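Local coordinates for protein RNA-dependent RNA polymerase (Toscana virus, PDB 6QW0) that probably cleaves host RNA through its manganese-binding cap-snatching endonuclease domain, supplying the viral polymerase with capped primers, at residues I168-N173 with N187-R192. Numbering follows the deposited sequence.
Sequences IAVHFN and NEIVFR. With SO4 (sulfate ion), chain F.
The carbonyl oxygen of Phe-172, just past the end of strand 163-171, is packed against by the methyl CG1 of Val-190, 3.3 Å from Phe-172 O, and takes a hydrogen bond from NE of Arg-194, one turn beyond Val-190 on helix 183-203, whose side chain also forms a cation-pi contact with the Phe-172 ring. CG1 of Val-190 stands anti to its own backbone N (chi1 175°), which places that methyl against the turn while CG2 faces the strand, 4.1 Å from CG2 of Val-170. Further back along the strand the contact is purely aliphatic. CG2 of Val-170 comes down on the helix between two residues, 3.7 Å from CG2 of Ile-189 and 4.1 Å from the Val-190 CA. The extended arm of Ile-189 carries its CD1 to within 4.2 Å of CG2 of Ile-168, the two side chains crossing at a slant. Val-175 of the neighbouring strand 174-177 touches Ile-168, Ile-189 and Val-190, adding to the same apolar layer. His-171 turns to the other side of the sheet, against Ala-136 and Ala-139, where a sulfate, probably from the crystallisation liquor, accepts a weak hydrogen bond from Asn-173 ND2 to O1 (3.3 Å) and also a hydrogen bond from Ala-136 N. With helices 183-203 and 136-157 covering different sides, the arrangement is consistent with the mixed sheet flanked by helices of a PDDEXK-type nuclease core.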
# COMPACT_ATOMS: atom_id res chain seq x y z
N ILE A 168 -2.45 -4.15 2.99
CA ILE A 168 -2.15 -5.03 1.86
C ILE A 168 -0.75 -5.59 2.06
O ILE A 168 0.23 -4.83 2.06
CB ILE A 168 -2.23 -4.31 0.50
CG1 ILE A 168 -3.53 -3.51 0.37
CG2 ILE A 168 -2.12 -5.32 -0.63
CD1 ILE A 168 -3.61 -2.68 -0.91
N ALA A 169 -0.64 -6.92 2.19
CA ALA A 169 0.65 -7.61 2.31
C ALA A 169 0.84 -8.52 1.10
O ALA A 169 0.04 -9.44 0.89
CB ALA A 169 0.71 -8.44 3.60
N VAL A 170 1.89 -8.27 0.30
CA VAL A 170 2.11 -9.04 -0.93
C VAL A 170 3.19 -10.10 -0.69
O VAL A 170 4.16 -9.87 0.04
CB VAL A 170 2.49 -8.12 -2.11
CG1 VAL A 170 3.81 -7.43 -1.85
CG2 VAL A 170 2.53 -8.92 -3.42
N HIS A 171 3.00 -11.27 -1.30
CA HIS A 171 4.03 -12.29 -1.42
C HIS A 171 4.07 -12.75 -2.88
O HIS A 171 3.28 -12.32 -3.71
CB HIS A 171 3.81 -13.44 -0.43
CG HIS A 171 2.50 -14.16 -0.62
ND1 HIS A 171 2.40 -15.35 -1.30
CD2 HIS A 171 1.25 -13.86 -0.19
CE1 HIS A 171 1.14 -15.75 -1.30
NE2 HIS A 171 0.42 -14.86 -0.63
N PHE A 172 5.02 -13.65 -3.19
CA PHE A 172 5.24 -14.02 -4.58
C PHE A 172 3.99 -14.62 -5.23
O PHE A 172 3.80 -14.48 -6.44
CB PHE A 172 6.41 -14.99 -4.68
CG PHE A 172 6.88 -15.23 -6.10
CD1 PHE A 172 7.84 -14.41 -6.66
CD2 PHE A 172 6.34 -16.27 -6.86
CE1 PHE A 172 8.28 -14.62 -7.97
CE2 PHE A 172 6.77 -16.48 -8.17
CZ PHE A 172 7.74 -15.65 -8.72
N ASN A 173 3.13 -15.26 -4.44
CA ASN A 173 1.98 -15.97 -4.99
C ASN A 173 0.64 -15.40 -4.53
O ASN A 173 -0.38 -16.07 -4.67
CB ASN A 173 2.06 -17.46 -4.64
CG ASN A 173 3.20 -18.16 -5.36
OD1 ASN A 173 3.29 -18.10 -6.57
ND2 ASN A 173 4.07 -18.80 -4.59
N ASN A 187 -3.68 -9.62 -8.99
CA ASN A 187 -2.65 -9.91 -9.99
C ASN A 187 -1.76 -8.70 -10.28
O ASN A 187 -0.56 -8.86 -10.53
CB ASN A 187 -3.31 -10.41 -11.27
CG ASN A 187 -3.79 -11.84 -11.16
OD1 ASN A 187 -3.47 -12.55 -10.20
ND2 ASN A 187 -4.55 -12.28 -12.16
N GLU A 188 -2.32 -7.49 -10.28
CA GLU A 188 -1.48 -6.32 -10.57
C GLU A 188 -0.47 -6.09 -9.46
O GLU A 188 0.71 -5.83 -9.73
CB GLU A 188 -2.35 -5.08 -10.78
CG GLU A 188 -1.61 -3.90 -11.43
CD GLU A 188 -1.30 -4.14 -12.91
OE1 GLU A 188 -1.85 -5.10 -13.49
OE2 GLU A 188 -0.50 -3.37 -13.47
N ILE A 189 -0.89 -6.21 -8.20
CA ILE A 189 0.03 -6.09 -7.08
C ILE A 189 1.12 -7.16 -7.16
O ILE A 189 2.32 -6.86 -7.05
CB ILE A 189 -0.74 -6.14 -5.75
CG1 ILE A 189 -1.61 -4.89 -5.61
CG2 ILE A 189 0.22 -6.28 -4.57
CD1 ILE A 189 -2.85 -5.09 -4.73
N VAL A 190 0.72 -8.42 -7.33
CA VAL A 190 1.69 -9.51 -7.38
C VAL A 190 2.61 -9.36 -8.59
O VAL A 190 3.83 -9.51 -8.48
CB VAL A 190 0.98 -10.87 -7.36
CG1 VAL A 190 1.99 -12.01 -7.53
CG2 VAL A 190 0.20 -11.05 -6.06
N PHE A 191 2.04 -9.04 -9.75
CA PHE A 191 2.86 -8.86 -10.95
C PHE A 191 3.93 -7.78 -10.75
O PHE A 191 5.10 -7.96 -11.11
CB PHE A 191 1.95 -8.52 -12.14
CG PHE A 191 2.65 -8.52 -13.47
CD1 PHE A 191 3.27 -7.37 -13.94
CD2 PHE A 191 2.69 -9.66 -14.25
CE1 PHE A 191 3.91 -7.34 -15.16
CE2 PHE A 191 3.33 -9.65 -15.48
CZ PHE A 191 3.94 -8.49 -15.94
N ARG A 192 3.54 -6.63 -10.19
CA ARG A 192 4.50 -5.56 -9.94
C ARG A 192 5.54 -5.97 -8.90
O ARG A 192 6.71 -5.57 -9.01
CB ARG A 192 3.76 -4.29 -9.49
CG ARG A 192 2.88 -3.67 -10.58
CD ARG A 192 2.19 -2.36 -10.10
NE ARG A 192 3.16 -1.32 -9.75
CZ ARG A 192 3.40 -0.22 -10.46
NH1 ARG A 192 2.72 0.02 -11.58
NH2 ARG A 192 4.32 0.64 -10.05
S SO4 F . 2.40 -20.35 -0.74
O1 SO4 F . 3.27 -19.40 -1.41
O2 SO4 F . 1.13 -20.44 -1.46
O3 SO4 F . 2.15 -19.91 0.63
O4 SO4 F . 3.05 -21.66 -0.71